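Local atomic coordinates of sugar kinase MJ0406 (Methanococcus jannaschii, PDB entry 2C4E), a protein that phosphorylates a broad range of nucleosides to nucleoside monophosphates, with ATP as the best phosphate donor and inosine, guanosine and cytidine as the best substrates. Residues I52-V57 with L287-K292; Y89-E94 with A118-E123; E93-K98 with F112-A117. All blocks are in the same frame, centred on the assembly; numbering follows the deposited sequence.

How the interactions relate
Interaction 1 lies apart from the other two, with nearest atoms about 15 Å from interaction 2 and about 17 Å from interaction 3. It is partly buried and joins the end of helix 44-54 to the start of helix 290-299, with leucine packing on one side and a lysine bond and a water on the other. Interactions 2 and 3 touch and share E93 and E94. Interaction 2 is the more exposed: a salt-bridge network beside a histidine held by serine and glutamate. Interaction 3 is buried, at the dimer interface. Its cross-segment hydrogen bonds are all between backbones, with side chains packed round them, and pair the start of strand 98-103 with the end of strand 109-114.

Interaction 1. Residues I52-V57 with L287-K292; sequences IKKLGV and LPTWDK
L55 packs its CD2 methyl into the bend where P288 leads into helix 290-299. CD2 lies 3.6 Å from P288 O and 4.1 Å from W290 CE3. The carbonyl of L55 faces the same tryptophan, with L55 O 3.6 Å from W290 CB and oblique to the ring. W290 CG stands anti to the backbone N (chi1 -180°), which sets CE3 beside L55. This is the close-packed part, and S255 and V293 also touch L55.

The other side is polar and partly exposed. The K54 chain bends at chi2, chi3 and chi4, which curls its ammonium back to the chain opposite. K54 NZ bonds to L287 O at 3.1 Å, tilted 27° from the carbonyl plane. The backbone oxygen of K54 has two neighbours. T289 CA points its hydrogen at K54 O over 3.5 Å, and a water gives K54 O a hydrogen bond of 2.8 Å. The same water accepts from W290 N, a first-turn amide of its helix. K259 donates to L55 O and makes a cation-pi contact with W290.

Two helix ends thus meet here. G56, with positive phi, closes helix 44-54 in a Schellman motif. T289 is the N-cap of helix 290-299, where T289 OG1 accepts a weak bond from K292 N.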
loop_
_atom_site.group_PDB
_atom_site.type_symbol
_atom_site.label_atom_id
_atom_site.label_comp_id
_atom_site.label_asym_id
_atom_site.label_seq_id
_atom_site.Cartn_x
_atom_site.Cartn_y
_atom_site.Cartn_z
ATOM N N ILE A 52 26.089 -0.662 9.628
ATOM C CA ILE A 52 27.468 -1.149 9.734
ATOM C C ILE A 52 28.396 -0.179 9.021
ATOM O O ILE A 52 29.421 0.233 9.566
ATOM C CB ILE A 52 27.584 -2.571 9.157
ATOM C CG1 ILE A 52 26.917 -3.571 10.116
ATOM C CG2 ILE A 52 29.040 -2.934 8.918
ATOM C CD1 ILE A 52 26.590 -4.899 9.465
ATOM N N LYS A 53 28.009 0.226 7.817
ATOM C CA LYS A 53 28.841 1.111 7.003
ATOM C C LYS A 53 28.990 2.471 7.663
ATOM O O LYS A 53 30.064 3.043 7.646
ATOM C CB LYS A 53 28.273 1.258 5.596
ATOM C CG LYS A 53 29.185 2.023 4.636
ATOM C CD LYS A 53 30.491 1.257 4.328
ATOM C CE LYS A 53 31.334 1.995 3.315
ATOM N NZ LYS A 53 32.431 1.158 2.734
ATOM N N LYS A 54 27.904 2.967 8.246
ATOM C CA LYS A 54 27.914 4.251 8.943
ATOM C C LYS A 54 28.874 4.229 10.130
ATOM O O LYS A 54 29.465 5.254 10.451
ATOM C CB LYS A 54 26.500 4.620 9.407
ATOM C CG LYS A 54 25.672 5.346 8.340
ATOM C CD LYS A 54 26.217 6.778 8.104
ATOM C CE LYS A 54 25.240 7.902 8.500
ATOM N NZ LYS A 54 25.872 8.877 9.437
ATOM N N LEU A 55 29.010 3.062 10.765
ATOM C CA LEU A 55 29.965 2.853 11.868
ATOM C C LEU A 55 31.412 2.612 11.412
ATOM O O LEU A 55 32.281 2.332 12.231
ATOM C CB LEU A 55 29.503 1.699 12.761
ATOM C CG LEU A 55 28.192 1.978 13.496
ATOM C CD1 LEU A 55 27.650 0.709 14.120
ATOM C CD2 LEU A 55 28.364 3.080 14.519
ATOM N N GLY A 56 31.669 2.704 10.116
ATOM C CA GLY A 56 33.020 2.624 9.588
ATOM C C GLY A 56 33.506 1.223 9.293
ATOM O O GLY A 56 34.711 0.983 9.264
ATOM N N VAL A 57 32.579 0.295 9.077
ATOM C CA VAL A 57 32.921 -1.085 8.750
ATOM C C VAL A 57 32.355 -1.368 7.380
ATOM O O VAL A 57 31.226 -0.987 7.079
ATOM C CB VAL A 57 32.388 -2.073 9.801
ATOM C CG1 VAL A 57 32.580 -3.527 9.331
ATOM C CG2 VAL A 57 33.071 -1.814 11.136
ATOM N N LEU A 287 21.014 6.988 11.507
ATOM C CA LEU A 287 22.082 6.051 11.837
ATOM C C LEU A 287 23.340 6.837 12.192
ATOM O O LEU A 287 23.747 7.741 11.453
ATOM C CB LEU A 287 22.338 5.075 10.683
ATOM C CG LEU A 287 21.281 3.979 10.536
ATOM C CD1 LEU A 287 21.435 3.273 9.203
ATOM C CD2 LEU A 287 21.332 2.963 11.661
ATOM N N PRO A 288 23.935 6.542 13.349
ATOM C CA PRO A 288 25.082 7.316 13.823
ATOM C C PRO A 288 26.441 6.843 13.294
ATOM O O PRO A 288 26.594 5.706 12.836
ATOM C CB PRO A 288 25.015 7.100 15.330
ATOM C CG PRO A 288 24.531 5.687 15.450
ATOM C CD PRO A 288 23.549 5.490 14.312
ATOM N N THR A 289 27.425 7.730 13.398
ATOM C CA THR A 289 28.818 7.379 13.174
ATOM C C THR A 289 29.396 6.724 14.415
ATOM O O THR A 289 28.832 6.824 15.502
ATOM C CB THR A 289 29.660 8.614 12.878
ATOM O OG1 THR A 289 29.607 9.522 13.992
ATOM C CG2 THR A 289 29.113 9.399 11.694
ATOM N N TRP A 290 30.555 6.106 14.240
ATOM C CA TRP A 290 31.260 5.436 15.318
ATOM C C TRP A 290 31.598 6.401 16.456
ATOM O O TRP A 290 31.314 6.132 17.620
ATOM C CB TRP A 290 32.546 4.794 14.792
ATOM C CG TRP A 290 33.264 4.101 15.883
ATOM C CD1 TRP A 290 34.346 4.558 16.577
ATOM C CD2 TRP A 290 32.916 2.845 16.462
ATOM N NE1 TRP A 290 34.708 3.645 17.538
ATOM C CE2 TRP A 290 33.843 2.583 17.489
ATOM C CE3 TRP A 290 31.931 1.887 16.191
ATOM C CZ2 TRP A 290 33.798 1.425 18.259
ATOM C CZ3 TRP A 290 31.887 0.736 16.959
ATOM C CH2 TRP A 290 32.814 0.510 17.972
ATOM N N ASP A 291 32.206 7.526 16.121
ATOM C CA ASP A 291 32.606 8.469 17.163
ATOM C C ASP A 291 31.395 9.003 17.918
ATOM O O ASP A 291 31.475 9.212 19.121
ATOM C CB ASP A 291 33.453 9.612 16.600
ATOM C CG ASP A 291 34.849 9.164 16.194
ATOM O OD1 ASP A 291 35.266 8.015 16.515
ATOM O OD2 ASP A 291 35.603 9.909 15.541
ATOM N N LYS A 292 30.265 9.189 17.233
ATOM C CA LYS A 292 29.056 9.672 17.899
ATOM C C LYS A 292 28.494 8.633 18.872
ATOM O O LYS A 292 27.973 8.988 19.935
ATOM C CB LYS A 292 27.974 10.083 16.885
ATOM C CG LYS A 292 28.283 11.369 16.131
ATOM C CD LYS A 292 27.934 12.614 16.940
ATOM C CE LYS A 292 28.430 13.881 16.252
ATOM N NZ LYS A 292 28.368 15.072 17.144
HETATM O O HOH W 1 31.890 6.015 11.588
#

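Interaction 2. Residues Y89-E94 with A118-E123; sequences YYSEEE and AKHYKE
S91 holds OG anti to its own nitrogen (chi1 -178°), while H120 has CG anti to its carbonyl carbon. These torsions bring S91 OG to the edge of the imidazole. S91 OG and H120 NE2 are hydrogen-bonded at 2.6 Å, and either could be the donor. S91 OG also accepts from E94 N at 3.1 Å, an ST motif, and weakly from E93 N. At the other ring nitrogen, H120 ND1 donates to E123 OE1 at 2.8 Å, nearly straight (172°) and in the ring plane. Bonds at both nitrogens fix the rotation of the imidazole.

Both faces of that ring are covered. Y89 CE1 lies 3.4 Å from H120 CG, over one face and toward the rim. The two rings are oblique, with planes 50° apart. The aliphatic chain of K119 folds across the opposite face, with CD over the ring centre. Its ammonium then joins two glutamates in a network. K119 NZ forms salt bridges with E93 OE2 (2.8 Å, from above the carboxylate plane) and with E123 OE2 (2.8 Å, on its syn lone pair). The two carboxylates probably share the lysine's charge.

Next to this network, strand 89-90 pairs in parallel with strand 64-65, whose C64 touches both Y89 and H120. In the chain, 118-123 is a 3-10 segment in the loop between strands 109-114 and 131-136.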
loop_
_atom_site.group_PDB
_atom_site.type_symbol
_atom_site.label_atom_id
_atom_site.label_comp_id
_atom_site.label_asym_id
_atom_site.label_seq_id
_atom_site.Cartn_x
_atom_site.Cartn_y
_atom_site.Cartn_z
ATOM N N TYR A 89 20.666 -9.485 -6.670
ATOM C CA TYR A 89 19.944 -10.040 -7.796
ATOM C C TYR A 89 18.872 -9.040 -8.214
ATOM O O TYR A 89 18.064 -8.623 -7.394
ATOM C CB TYR A 89 19.293 -11.375 -7.425
ATOM C CG TYR A 89 18.523 -11.969 -8.575
ATOM C CD1 TYR A 89 17.164 -11.706 -8.735
ATOM C CD2 TYR A 89 19.163 -12.752 -9.533
ATOM C CE1 TYR A 89 16.458 -12.232 -9.813
ATOM C CE2 TYR A 89 18.466 -13.280 -10.610
ATOM C CZ TYR A 89 17.115 -13.017 -10.740
ATOM O OH TYR A 89 16.407 -13.534 -11.799
ATOM N N TYR A 90 18.878 -8.653 -9.487
ATOM C CA TYR A 90 17.904 -7.712 -10.027
ATOM C C TYR A 90 16.870 -8.475 -10.845
ATOM O O TYR A 90 17.210 -9.122 -11.839
ATOM C CB TYR A 90 18.597 -6.689 -10.929
ATOM C CG TYR A 90 19.332 -5.596 -10.186
ATOM C CD1 TYR A 90 20.562 -5.837 -9.578
ATOM C CD2 TYR A 90 18.799 -4.313 -10.106
ATOM C CE1 TYR A 90 21.236 -4.822 -8.907
ATOM C CE2 TYR A 90 19.461 -3.299 -9.447
ATOM C CZ TYR A 90 20.675 -3.555 -8.846
ATOM O OH TYR A 90 21.320 -2.537 -8.190
ATOM N N SER A 91 15.612 -8.401 -10.426
ATOM C CA SER A 91 14.521 -9.069 -11.127
ATOM C C SER A 91 14.047 -8.206 -12.293
ATOM O O SER A 91 13.971 -6.983 -12.176
ATOM C CB SER A 91 13.353 -9.328 -10.176
ATOM O OG SER A 91 12.307 -10.017 -10.837
ATOM N N GLU A 92 13.736 -8.853 -13.412
ATOM C CA GLU A 92 13.164 -8.182 -14.575
ATOM C C GLU A 92 11.639 -8.090 -14.449
ATOM O O GLU A 92 11.025 -7.155 -14.966
ATOM C CB GLU A 92 13.529 -8.944 -15.864
ATOM C CG GLU A 92 15.020 -9.208 -16.056
ATOM C CD GLU A 92 15.343 -9.875 -17.384
ATOM O OE1 GLU A 92 14.938 -11.044 -17.591
ATOM O OE2 GLU A 92 15.997 -9.232 -18.235
ATOM N N GLU A 93 11.042 -9.061 -13.758
ATOM C CA GLU A 93 9.587 -9.264 -13.749
ATOM C C GLU A 93 8.871 -8.700 -12.512
ATOM O O GLU A 93 7.770 -8.130 -12.627
ATOM C CB GLU A 93 9.258 -10.761 -13.900
ATOM C CG GLU A 93 10.121 -11.703 -13.042
ATOM C CD GLU A 93 9.536 -13.104 -12.902
ATOM O OE1 GLU A 93 8.330 -13.291 -13.182
ATOM O OE2 GLU A 93 10.288 -14.027 -12.529
ATOM N N GLU A 94 9.495 -8.871 -11.345
ATOM C CA GLU A 94 8.915 -8.504 -10.064
ATOM C C GLU A 94 9.391 -7.111 -9.671
ATOM O O GLU A 94 10.501 -6.707 -10.045
ATOM C CB GLU A 94 9.319 -9.534 -8.979
ATOM C CG GLU A 94 9.087 -11.006 -9.358
ATOM C CD GLU A 94 7.652 -11.288 -9.770
ATOM O OE1 GLU A 94 6.723 -10.648 -9.215
ATOM O OE2 GLU A 94 7.443 -12.146 -10.652
ATOM N N ALA A 118 11.589 -11.147 -3.789
ATOM C CA ALA A 118 12.008 -12.213 -2.873
ATOM C C ALA A 118 11.586 -13.614 -3.347
ATOM O O ALA A 118 12.120 -14.625 -2.875
ATOM C CB ALA A 118 11.469 -11.945 -1.474
ATOM N N LYS A 119 10.639 -13.688 -4.281
ATOM C CA LYS A 119 10.291 -14.972 -4.894
ATOM C C LYS A 119 11.517 -15.643 -5.532
ATOM O O LYS A 119 11.546 -16.861 -5.696
ATOM C CB LYS A 119 9.142 -14.823 -5.914
ATOM C CG LYS A 119 9.506 -14.092 -7.203
ATOM C CD LYS A 119 10.150 -15.018 -8.218
ATOM C CE LYS A 119 9.644 -14.810 -9.602
ATOM N NZ LYS A 119 10.082 -15.904 -10.522
ATOM N N HIS A 120 12.523 -14.849 -5.894
ATOM C CA HIS A 120 13.689 -15.365 -6.606
ATOM C C HIS A 120 14.676 -16.132 -5.719
ATOM O O HIS A 120 15.484 -16.882 -6.259
ATOM C CB HIS A 120 14.438 -14.237 -7.339
ATOM C CG HIS A 120 13.700 -13.678 -8.510
ATOM N ND1 HIS A 120 13.420 -14.418 -9.640
ATOM C CD2 HIS A 120 13.169 -12.450 -8.724
ATOM C CE1 HIS A 120 12.758 -13.667 -10.500
ATOM N NE2 HIS A 120 12.598 -12.468 -9.972
ATOM N N TYR A 121 14.650 -15.953 -4.392
ATOM C CA TYR A 121 15.593 -16.686 -3.538
ATOM C C TYR A 121 15.569 -18.198 -3.788
ATOM O O TYR A 121 16.614 -18.827 -3.819
ATOM C CB TYR A 121 15.378 -16.425 -2.034
ATOM C CG TYR A 121 15.784 -15.041 -1.583
ATOM C CD1 TYR A 121 14.819 -14.103 -1.237
ATOM C CD2 TYR A 121 17.123 -14.654 -1.536
ATOM C CE1 TYR A 121 15.163 -12.838 -0.828
ATOM C CE2 TYR A 121 17.479 -13.377 -1.127
ATOM C CZ TYR A 121 16.487 -12.476 -0.769
ATOM O OH TYR A 121 16.804 -11.203 -0.382
ATOM N N LYS A 122 14.388 -18.784 -3.971
ATOM C CA LYS A 122 14.304 -20.234 -4.199
ATOM C C LYS A 122 14.937 -20.689 -5.526
ATOM O O LYS A 122 15.203 -21.873 -5.710
ATOM C CB LYS A 122 12.860 -20.739 -4.061
ATOM C CG LYS A 122 11.890 -20.231 -5.104
ATOM C CD LYS A 122 10.469 -20.741 -4.806
ATOM C CE LYS A 122 9.387 -19.924 -5.495
ATOM N NZ LYS A 122 9.554 -18.454 -5.287
ATOM N N GLU A 123 15.171 -19.754 -6.440
ATOM C CA GLU A 123 15.874 -20.039 -7.695
ATOM C C GLU A 123 17.394 -19.952 -7.562
ATOM O O GLU A 123 18.113 -20.359 -8.466
ATOM C CB GLU A 123 15.440 -19.051 -8.780
ATOM C CG GLU A 123 13.961 -19.096 -9.136
ATOM C CD GLU A 123 13.452 -17.782 -9.715
ATOM O OE1 GLU A 123 14.264 -16.985 -10.247
ATOM O OE2 GLU A 123 12.231 -17.547 -9.633
#

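Interaction 3. Residues E93-K98 with F112-A117; sequences EEETPK and FFLWGA
E95 and L114 cross at about a right angle, with the CD2 methyl of L114 set against the carboxylate. L114 CD2 is 3.5 Å from E95 CD and lies close to both carboxylate oxygens. The E95 chain runs extended beyond CG, and its end is held by K98: K98 NZ forms a salt bridge to E95 OE1 at 2.9 Å, on the anti lone pair. K98 NZ also donates to T96 O and makes a second salt bridge, to D68. These bonds curl the lysine back over its own loop.

P97 meets F113 obliquely, with P97 CB 3.6 Å from F113 CZ. F113 has CG anti to the backbone N (chi1 -174°), which turns its ring back toward P97. W115 CE3 lies at the edge of the F113 ring, in its plane. P97 CG also lies near W115 O, and P97 CD near the methyl of A117.

The backbones are joined by three hydrogen bonds. K98 and L114 form an antiparallel hydrogen-bonded pair, with L114 N to K98 O at 2.7 Å and K98 N to L114 O at 3.2 Å. Beyond the strands, A117 N donates to E95 O at 3.0 Å. G116, with positive phi, brings its CA close to the same carbonyl oxygen, E95 O.

F112 and F113 bind substrate. F113 and L114 also pair in a parallel ladder with a strand of the second subunit. The contact therefore belongs to the small beta-sheet lid of the ribokinase fold, which here continues across the dimer interface.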
loop_
_atom_site.group_PDB
_atom_site.type_symbol
_atom_site.label_atom_id
_atom_site.label_comp_id
_atom_site.label_asym_id
_atom_site.label_seq_id
_atom_site.Cartn_x
_atom_site.Cartn_y
_atom_site.Cartn_z
ATOM N N GLU A 93 11.042 -9.061 -13.758
ATOM C CA GLU A 93 9.587 -9.264 -13.749
ATOM C C GLU A 93 8.871 -8.700 -12.512
ATOM O O GLU A 93 7.770 -8.130 -12.627
ATOM C CB GLU A 93 9.258 -10.761 -13.900
ATOM C CG GLU A 93 10.121 -11.703 -13.042
ATOM C CD GLU A 93 9.536 -13.104 -12.902
ATOM O OE1 GLU A 93 8.330 -13.291 -13.182
ATOM O OE2 GLU A 93 10.288 -14.027 -12.529
ATOM N N GLU A 94 9.495 -8.871 -11.345
ATOM C CA GLU A 94 8.915 -8.504 -10.064
ATOM C C GLU A 94 9.391 -7.111 -9.671
ATOM O O GLU A 94 10.501 -6.707 -10.045
ATOM C CB GLU A 94 9.319 -9.534 -8.979
ATOM C CG GLU A 94 9.087 -11.006 -9.358
ATOM C CD GLU A 94 7.652 -11.288 -9.770
ATOM O OE1 GLU A 94 6.723 -10.648 -9.215
ATOM O OE2 GLU A 94 7.443 -12.146 -10.652
ATOM N N GLU A 95 8.575 -6.401 -8.887
ATOM C CA GLU A 95 9.044 -5.203 -8.153
ATOM C C GLU A 95 9.777 -5.518 -6.831
ATOM O O GLU A 95 9.687 -6.634 -6.309
ATOM C CB GLU A 95 7.871 -4.275 -7.826
ATOM C CG GLU A 95 6.922 -4.763 -6.732
ATOM C CD GLU A 95 5.628 -3.953 -6.699
ATOM O OE1 GLU A 95 5.646 -2.788 -6.234
ATOM O OE2 GLU A 95 4.585 -4.465 -7.156
ATOM N N THR A 96 10.481 -4.504 -6.295
ATOM C CA THR A 96 11.248 -4.592 -5.039
ATOM C C THR A 96 10.310 -4.841 -3.846
ATOM O O THR A 96 9.239 -4.235 -3.803
ATOM C CB THR A 96 12.014 -3.250 -4.806
ATOM O OG1 THR A 96 12.880 -2.985 -5.921
ATOM C CG2 THR A 96 12.948 -3.306 -3.573
ATOM N N PRO A 97 10.677 -5.690 -2.867
ATOM C CA PRO A 97 9.820 -5.879 -1.686
ATOM C C PRO A 97 9.452 -4.563 -0.997
ATOM O O PRO A 97 10.277 -3.646 -0.928
ATOM C CB PRO A 97 10.684 -6.754 -0.758
ATOM C CG PRO A 97 11.540 -7.538 -1.700
ATOM C CD PRO A 97 11.868 -6.563 -2.817
ATOM N N LYS A 98 8.220 -4.475 -0.504
ATOM C CA LYS A 98 7.717 -3.242 0.121
ATOM C C LYS A 98 6.884 -3.548 1.359
ATOM O O LYS A 98 6.239 -4.583 1.413
ATOM C CB LYS A 98 6.874 -2.453 -0.880
ATOM C CG LYS A 98 7.695 -1.819 -1.985
ATOM C CD LYS A 98 6.844 -1.336 -3.136
ATOM C CE LYS A 98 7.716 -0.894 -4.309
ATOM N NZ LYS A 98 8.197 -2.065 -5.139
ATOM N N PHE A 112 1.802 -4.768 6.399
ATOM C CA PHE A 112 1.774 -5.722 5.288
ATOM C C PHE A 112 3.141 -5.762 4.602
ATOM O O PHE A 112 3.838 -4.749 4.564
ATOM C CB PHE A 112 0.717 -5.312 4.270
ATOM C CG PHE A 112 -0.708 -5.525 4.727
ATOM C CD1 PHE A 112 -1.614 -4.471 4.721
ATOM C CD2 PHE A 112 -1.146 -6.778 5.141
ATOM C CE1 PHE A 112 -2.925 -4.657 5.132
ATOM C CE2 PHE A 112 -2.457 -6.970 5.554
ATOM C CZ PHE A 112 -3.347 -5.908 5.547
ATOM N N PHE A 113 3.532 -6.918 4.061
ATOM C CA PHE A 113 4.823 -7.045 3.377
ATOM C C PHE A 113 4.668 -7.660 1.984
ATOM O O PHE A 113 4.308 -8.829 1.847
ATOM C CB PHE A 113 5.801 -7.874 4.203
ATOM C CG PHE A 113 7.182 -7.929 3.617
ATOM C CD1 PHE A 113 7.989 -6.798 3.610
ATOM C CD2 PHE A 113 7.674 -9.106 3.056
ATOM C CE1 PHE A 113 9.267 -6.841 3.068
ATOM C CE2 PHE A 113 8.944 -9.151 2.515
ATOM C CZ PHE A 113 9.745 -8.021 2.519
ATOM N N LEU A 114 4.896 -6.852 0.952
ATOM C CA LEU A 114 4.856 -7.326 -0.426
ATOM C C LEU A 114 6.136 -8.106 -0.741
ATOM O O LEU A 114 7.213 -7.536 -0.815
ATOM C CB LEU A 114 4.691 -6.144 -1.390
ATOM C CG LEU A 114 4.497 -6.473 -2.870
ATOM C CD1 LEU A 114 3.288 -7.358 -3.072
ATOM C CD2 LEU A 114 4.347 -5.190 -3.673
ATOM N N TRP A 115 5.981 -9.408 -0.949
ATOM C CA TRP A 115 7.090 -10.336 -1.190
ATOM C C TRP A 115 7.874 -9.976 -2.455
ATOM O O TRP A 115 9.094 -9.884 -2.423
ATOM C CB TRP A 115 6.501 -11.739 -1.303
ATOM C CG TRP A 115 7.463 -12.864 -1.313
ATOM C CD1 TRP A 115 7.573 -13.814 -2.278
ATOM C CD2 TRP A 115 8.405 -13.212 -0.292
ATOM N NE1 TRP A 115 8.539 -14.723 -1.936
ATOM C CE2 TRP A 115 9.074 -14.372 -0.722
ATOM C CE3 TRP A 115 8.771 -12.651 0.936
ATOM C CZ2 TRP A 115 10.076 -14.984 0.031
ATOM C CZ3 TRP A 115 9.765 -13.265 1.685
ATOM C CH2 TRP A 115 10.404 -14.415 1.228
ATOM N N GLY A 116 7.154 -9.747 -3.559
ATOM C CA GLY A 116 7.746 -9.294 -4.811
ATOM C C GLY A 116 8.918 -10.140 -5.303
ATOM O O GLY A 116 8.767 -11.362 -5.504
ATOM N N ALA A 117 10.080 -9.481 -5.459
ATOM C CA ALA A 117 11.311 -10.099 -5.988
ATOM C C ALA A 117 11.969 -11.131 -5.067
ATOM O O ALA A 117 12.841 -11.883 -5.508
ATOM C CB ALA A 117 12.335 -9.007 -6.334
#